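Local coordinates for protein ethanolamine kinase Pv091845 (Plasmodium vivax, PDB 2QG7) that probably phosphorylates ethanolamine, the first step in making phosphatidylethanolamine from ethanolamine, at residues I125-M130 / Y136-Y141; Y93-Y98 / G177-F182. One frame throughout, in Å; residues are numbered along the deposited sequence.

Contact 1 (I125-M130 / Y136-Y141)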
loop_
_atom_site.group_PDB
_atom_site.type_symbol
_atom_site.label_atom_id
_atom_site.label_comp_id
_atom_site.label_asym_id
_atom_site.label_seq_id
_atom_site.Cartn_x
_atom_site.Cartn_y
_atom_site.Cartn_z
ATOM N N ILE D 125 -0.282 12.665 -27.256
ATOM C CA ILE D 125 0.394 12.316 -28.491
ATOM C C ILE D 125 1.056 13.543 -29.094
ATOM O O ILE D 125 0.379 14.519 -29.464
ATOM C CB ILE D 125 -0.531 11.606 -29.538
ATOM C CG1 ILE D 125 -1.346 10.469 -28.888
ATOM C CG2 ILE D 125 0.294 11.109 -30.761
ATOM C CD1 ILE D 125 -2.724 10.922 -28.338
ATOM N N LYS D 126 2.392 13.451 -29.154
ATOM C CA LYS D 126 3.286 14.443 -29.755
ATOM C C LYS D 126 3.260 14.314 -31.293
ATOM O O LYS D 126 3.426 13.225 -31.841
ATOM C CB LYS D 126 4.709 14.213 -29.209
ATOM C CG LYS D 126 5.866 14.869 -30.022
ATOM C CD LYS D 126 7.211 14.628 -29.324
ATOM C CE LYS D 126 8.253 15.659 -29.826
ATOM N NZ LYS D 126 9.620 15.526 -29.222
ATOM N N VAL D 127 3.026 15.433 -31.968
ATOM C CA VAL D 127 2.922 15.485 -33.423
ATOM C C VAL D 127 4.085 16.322 -33.948
ATOM O O VAL D 127 4.207 17.491 -33.599
ATOM C CB VAL D 127 1.577 16.140 -33.884
ATOM C CG1 VAL D 127 1.425 16.090 -35.404
ATOM C CG2 VAL D 127 0.393 15.488 -33.204
ATOM N N LYS D 128 4.941 15.727 -34.779
ATOM C CA LYS D 128 6.073 16.464 -35.371
ATOM C C LYS D 128 5.821 16.753 -36.853
ATOM O O LYS D 128 5.175 15.964 -37.532
ATOM C CB LYS D 128 7.397 15.701 -35.194
ATOM C CG LYS D 128 7.656 15.167 -33.764
ATOM C CD LYS D 128 9.135 14.708 -33.638
ATOM C CE LYS D 128 9.265 13.605 -32.547
ATOM N NZ LYS D 128 10.878 13.522 -32.139
ATOM N N ASP D 129 6.317 17.885 -37.350
ATOM C CA ASP D 129 6.282 18.160 -38.801
ATOM C C ASP D 129 7.690 18.385 -39.366
ATOM O O ASP D 129 8.448 19.217 -38.846
ATOM C CB ASP D 129 5.366 19.353 -39.125
ATOM C CG ASP D 129 4.976 19.419 -40.601
ATOM O OD1 ASP D 129 5.199 18.425 -41.342
ATOM O OD2 ASP D 129 4.424 20.464 -41.022
ATOM N N MET D 130 8.028 17.617 -40.412
ATOM C CA MET D 130 9.313 17.754 -41.099
ATOM C C MET D 130 9.407 19.114 -41.809
ATOM O O MET D 130 10.327 19.915 -41.547
ATOM C CB MET D 130 9.518 16.595 -42.109
ATOM C CG MET D 130 10.797 16.684 -42.967
ATOM S SD MET D 130 10.592 17.506 -44.578
ATOM C CE MET D 130 12.317 17.732 -45.051
ATOM N N TYR D 136 3.119 19.985 -32.339
ATOM C CA TYR D 136 1.807 20.100 -31.675
ATOM C C TYR D 136 1.635 18.937 -30.711
ATOM O O TYR D 136 2.481 18.046 -30.649
ATOM C CB TYR D 136 0.656 20.147 -32.697
ATOM C CG TYR D 136 0.825 21.229 -33.756
ATOM C CD1 TYR D 136 1.475 20.965 -34.971
ATOM C CD2 TYR D 136 0.348 22.529 -33.535
ATOM C CE1 TYR D 136 1.644 21.972 -35.929
ATOM C CE2 TYR D 136 0.515 23.533 -34.487
ATOM C CZ TYR D 136 1.159 23.248 -35.674
ATOM O OH TYR D 136 1.303 24.249 -36.610
ATOM N N LEU D 137 0.553 18.967 -29.941
ATOM C CA LEU D 137 0.264 17.923 -28.955
ATOM C C LEU D 137 -1.217 17.565 -29.038
ATOM O O LEU D 137 -2.086 18.467 -29.072
ATOM C CB LEU D 137 0.628 18.413 -27.541
ATOM C CG LEU D 137 0.577 17.452 -26.353
ATOM C CD1 LEU D 137 1.661 16.396 -26.480
ATOM C CD2 LEU D 137 0.742 18.207 -25.028
ATOM N N ILE D 138 -1.511 16.262 -29.101
ATOM C CA ILE D 138 -2.894 15.840 -29.062
ATOM C C ILE D 138 -3.178 15.233 -27.701
ATOM O O ILE D 138 -2.443 14.362 -27.225
ATOM C CB ILE D 138 -3.270 14.857 -30.196
ATOM C CG1 ILE D 138 -2.999 15.484 -31.564
ATOM C CG2 ILE D 138 -4.739 14.449 -30.088
ATOM C CD1 ILE D 138 -3.244 14.539 -32.725
ATOM N N ARG D 139 -4.248 15.723 -27.082
ATOM C CA ARG D 139 -4.688 15.208 -25.814
ATOM C C ARG D 139 -6.063 14.595 -25.996
ATOM O O ARG D 139 -7.021 15.263 -26.413
ATOM C CB ARG D 139 -4.711 16.322 -24.761
ATOM C CG ARG D 139 -4.957 15.836 -23.347
ATOM C CD ARG D 139 -5.236 16.994 -22.419
ATOM N NE ARG D 139 -4.061 17.840 -22.217
ATOM C CZ ARG D 139 -3.062 17.578 -21.369
ATOM N NH1 ARG D 139 -2.046 18.430 -21.279
ATOM N NH2 ARG D 139 -3.060 16.473 -20.612
ATOM N N LEU D 140 -6.137 13.304 -25.693
ATOM C CA LEU D 140 -7.364 12.533 -25.820
ATOM C C LEU D 140 -7.820 12.158 -24.428
ATOM O O LEU D 140 -7.068 11.549 -23.657
ATOM C CB LEU D 140 -7.129 11.286 -26.683
ATOM C CG LEU D 140 -6.703 11.502 -28.146
ATOM C CD1 LEU D 140 -6.367 10.186 -28.781
ATOM C CD2 LEU D 140 -7.804 12.170 -28.961
ATOM N N TYR D 141 -9.048 12.545 -24.103
ATOM C CA TYR D 141 -9.605 12.316 -22.769
ATOM C C TYR D 141 -10.006 10.855 -22.553
ATOM O O TYR D 141 -10.369 10.160 -23.513
ATOM C CB TYR D 141 -10.819 13.226 -22.512
ATOM C CG TYR D 141 -10.672 14.688 -22.917
ATOM C CD1 TYR D 141 -9.449 15.370 -22.765
ATOM C CD2 TYR D 141 -11.781 15.399 -23.419
ATOM C CE1 TYR D 141 -9.329 16.698 -23.129
ATOM C CE2 TYR D 141 -11.672 16.735 -23.780
ATOM C CZ TYR D 141 -10.439 17.380 -23.626
ATOM O OH TYR D 141 -10.316 18.707 -23.980
#
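I125 and V127 each form a hydrogen-bonded antiparallel pair, with I138 and Y136 respectively, on strands whose axes approach to 4.6 Å with their directions 151° apart. Four backbone bonds hold the ladder, the shortest from I138 N to I125 O at 2.6 Å. K126 and L137 make the non-hydrogen-bonded pair between them, where L137 CA also sends a CA-H...O contact to I125 O. The bond from V127 N to Y136 O is less regular, its donor standing 42° out of the carbonyl plane.

I125, V127, Y136 and I138 share one face of the sheet. V127 CG2 lies against CG1 and CD1 of I138, 3.8 Å from each, the two side chains crossing at a slant. The CG1 arm of I125 is turned at chi2 (91°), which brings CD1 over strand 136-141, 3.7 Å from L140 CD1 and 3.6 Å from I138 O. Helix 84-98 covers this apolar face, C91 touching I125 and I138. On the face of K126 and L137, L137 CD1 reaches to 3.8 Å from I125 O, and R139 extends from the same strand to a salt bridge with E180. Strands 122-128 and 136-141 thus form a beta hairpin, joined by a short loop, within the five-stranded antiparallel sheet of the N-terminal lobe of this protein-kinase-like fold.

Contact 2 (Y93-Y98 / G177-F182)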
loop_
_atom_site.group_PDB
_atom_site.type_symbol
_atom_site.label_atom_id
_atom_site.label_comp_id
_atom_site.label_asym_id
_atom_site.label_seq_id
_atom_site.Cartn_x
_atom_site.Cartn_y
_atom_site.Cartn_z
ATOM N N TYR D 93 -6.354 11.859 -38.413
ATOM C CA TYR D 93 -7.675 12.426 -38.701
ATOM C C TYR D 93 -7.980 13.644 -37.829
ATOM O O TYR D 93 -8.690 14.563 -38.266
ATOM C CB TYR D 93 -8.787 11.388 -38.513
ATOM C CG TYR D 93 -8.660 10.135 -39.339
ATOM C CD1 TYR D 93 -7.988 10.140 -40.571
ATOM C CD2 TYR D 93 -9.246 8.944 -38.907
ATOM C CE1 TYR D 93 -7.870 8.981 -41.337
ATOM C CE2 TYR D 93 -9.134 7.768 -39.662
ATOM C CZ TYR D 93 -8.443 7.797 -40.876
ATOM O OH TYR D 93 -8.346 6.652 -41.632
ATOM N N VAL D 94 -7.470 13.625 -36.592
ATOM C CA VAL D 94 -7.539 14.783 -35.703
ATOM C C VAL D 94 -6.864 15.950 -36.393
ATOM O O VAL D 94 -7.451 17.033 -36.501
ATOM C CB VAL D 94 -6.935 14.499 -34.282
ATOM C CG1 VAL D 94 -6.792 15.778 -33.473
ATOM C CG2 VAL D 94 -7.818 13.492 -33.496
ATOM N N MET D 95 -5.667 15.709 -36.912
ATOM C CA MET D 95 -4.907 16.735 -37.625
ATOM C C MET D 95 -5.517 17.147 -38.973
ATOM O O MET D 95 -5.318 18.269 -39.455
ATOM C CB MET D 95 -3.440 16.285 -37.822
ATOM C CG MET D 95 -2.603 16.182 -36.507
ATOM S SD MET D 95 -2.738 17.568 -35.321
ATOM C CE MET D 95 -2.152 19.035 -36.277
ATOM N N LEU D 96 -6.233 16.227 -39.599
ATOM C CA LEU D 96 -6.799 16.492 -40.909
ATOM C C LEU D 96 -8.069 17.347 -40.820
ATOM O O LEU D 96 -8.273 18.242 -41.648
ATOM C CB LEU D 96 -7.060 15.170 -41.660
ATOM C CG LEU D 96 -7.698 15.155 -43.065
ATOM C CD1 LEU D 96 -6.808 15.801 -44.153
ATOM C CD2 LEU D 96 -8.047 13.730 -43.428
ATOM N N HIS D 97 -8.916 17.062 -39.830
ATOM C CA HIS D 97 -10.198 17.736 -39.672
ATOM C C HIS D 97 -10.095 18.870 -38.651
ATOM O O HIS D 97 -10.297 20.047 -38.987
ATOM C CB HIS D 97 -11.289 16.724 -39.266
ATOM C CG HIS D 97 -12.634 17.342 -39.023
ATOM N ND1 HIS D 97 -13.380 17.086 -37.887
ATOM C CD2 HIS D 97 -13.360 18.223 -39.760
ATOM C CE1 HIS D 97 -14.509 17.774 -37.933
ATOM N NE2 HIS D 97 -14.523 18.471 -39.061
ATOM N N TYR D 98 -9.772 18.515 -37.408
ATOM C CA TYR D 98 -9.739 19.487 -36.307
ATOM C C TYR D 98 -8.593 20.512 -36.444
ATOM O O TYR D 98 -8.805 21.723 -36.283
ATOM C CB TYR D 98 -9.697 18.756 -34.950
ATOM C CG TYR D 98 -10.989 18.071 -34.588
ATOM C CD1 TYR D 98 -11.005 16.718 -34.214
ATOM C CD2 TYR D 98 -12.218 18.776 -34.606
ATOM C CE1 TYR D 98 -12.210 16.067 -33.871
ATOM C CE2 TYR D 98 -13.436 18.139 -34.259
ATOM C CZ TYR D 98 -13.424 16.779 -33.900
ATOM O OH TYR D 98 -14.612 16.141 -33.557
ATOM N N GLY D 177 -11.298 15.411 -26.939
ATOM C CA GLY D 177 -9.909 15.781 -26.778
ATOM C C GLY D 177 -9.635 17.171 -27.237
ATOM O O GLY D 177 -10.566 17.953 -27.466
ATOM N N ARG D 178 -8.353 17.489 -27.387
ATOM C CA ARG D 178 -7.945 18.809 -27.880
ATOM C C ARG D 178 -6.594 18.796 -28.588
ATOM O O ARG D 178 -5.810 17.834 -28.459
ATOM C CB ARG D 178 -7.880 19.817 -26.719
ATOM C CG ARG D 178 -6.693 19.582 -25.779
ATOM C CD ARG D 178 -6.542 20.699 -24.794
ATOM N NE ARG D 178 -7.457 20.548 -23.685
ATOM C CZ ARG D 178 -7.090 20.464 -22.406
ATOM N NH1 ARG D 178 -8.035 20.333 -21.480
ATOM N NH2 ARG D 178 -5.804 20.517 -22.049
ATOM N N ILE D 179 -6.319 19.882 -29.313
ATOM C CA ILE D 179 -5.004 20.099 -29.919
ATOM C C ILE D 179 -4.347 21.320 -29.272
ATOM O O ILE D 179 -4.877 22.443 -29.319
ATOM C CB ILE D 179 -5.037 20.287 -31.479
ATOM C CG1 ILE D 179 -5.885 19.198 -32.157
ATOM C CG2 ILE D 179 -3.609 20.270 -32.031
ATOM C CD1 ILE D 179 -6.249 19.498 -33.636
ATOM N N GLU D 180 -3.178 21.098 -28.689
ATOM C CA GLU D 180 -2.521 22.129 -27.902
ATOM C C GLU D 180 -1.051 22.253 -28.272
ATOM O O GLU D 180 -0.480 21.393 -28.950
ATOM C CB GLU D 180 -2.726 21.881 -26.386
ATOM C CG GLU D 180 -2.083 20.602 -25.865
ATOM C CD GLU D 180 -2.425 20.258 -24.412
ATOM O OE1 GLU D 180 -3.603 20.301 -24.011
ATOM O OE2 GLU D 180 -1.492 19.896 -23.659
ATOM N N GLU D 181 -0.463 23.355 -27.819
ATOM C CA GLU D 181 0.912 23.743 -28.104
ATOM C C GLU D 181 1.852 22.825 -27.371
ATOM O O GLU D 181 1.707 22.605 -26.160
ATOM C CB GLU D 181 1.135 25.184 -27.629
ATOM C CG GLU D 181 2.360 25.863 -28.178
ATOM C CD GLU D 181 2.574 27.283 -27.622
ATOM O OE1 GLU D 181 3.717 27.562 -27.188
ATOM O OE2 GLU D 181 1.624 28.119 -27.626
ATOM N N PHE D 182 2.819 22.295 -28.110
ATOM C CA PHE D 182 3.839 21.458 -27.528
ATOM C C PHE D 182 4.832 22.317 -26.771
ATOM O O PHE D 182 5.253 23.399 -27.239
ATOM C CB PHE D 182 4.548 20.639 -28.606
ATOM C CG PHE D 182 5.693 19.804 -28.092
ATOM C CD1 PHE D 182 5.456 18.584 -27.453
ATOM C CD2 PHE D 182 7.008 20.234 -28.257
ATOM C CE1 PHE D 182 6.529 17.807 -26.969
ATOM C CE2 PHE D 182 8.078 19.470 -27.794
ATOM C CZ PHE D 182 7.843 18.255 -27.145
#
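I179 is the one side chain of 177-182 that touches residues 93-98, and it meets V94 and M95 and, a turn later, Y98. The tight part surrounds its longer branch. Its CG1-CD1 arm is extended (chi2 166°), carrying CD1 to the helix: CD1 comes to 3.8 Å from V94 CG1 and equally close to Y98 CB. The V94 and I179 side chains run past each other in opposite directions. F174 of the neighbouring strand closes in on both, and its ring stacks on that of Y98. Helix and strand axes are 10.0 Å apart and nearly perpendicular (85°), so the helix lies across the antiparallel sheet of the kinase-like N-terminal lobe.

Packing is looser at the shorter branch, where M95 SD stays 4.3 Å from I179 CG2. The ring of Y98, a partly exposed residue, continues beyond this contact, its OH weakly hydrogen-bonded to K74 NZ. The strand's other face is polar: R178 NH2 meets E180 OE1 at 3.0 Å, close to the guanidinium plane, in a buried salt bridge, while R178 NH1 pairs with E154.

Both contacts reach the same sheet, their centres about 7 Å apart, and contact 1 is nested within the chain loop that contact 2 closes. Strands 136-141 and 177-181 are neighbours: R139 O accepts a probable hydrogen bond from R178 N at 2.8 Å, and L137 N probably gives one of the same length to E180 O. Helix 84-98 spans both on the apolar face, V94 touching I138 of contact 1 as well as its partner in contact 2. A long, weak ion pair of R139 with D351 is made on the face away from the helix.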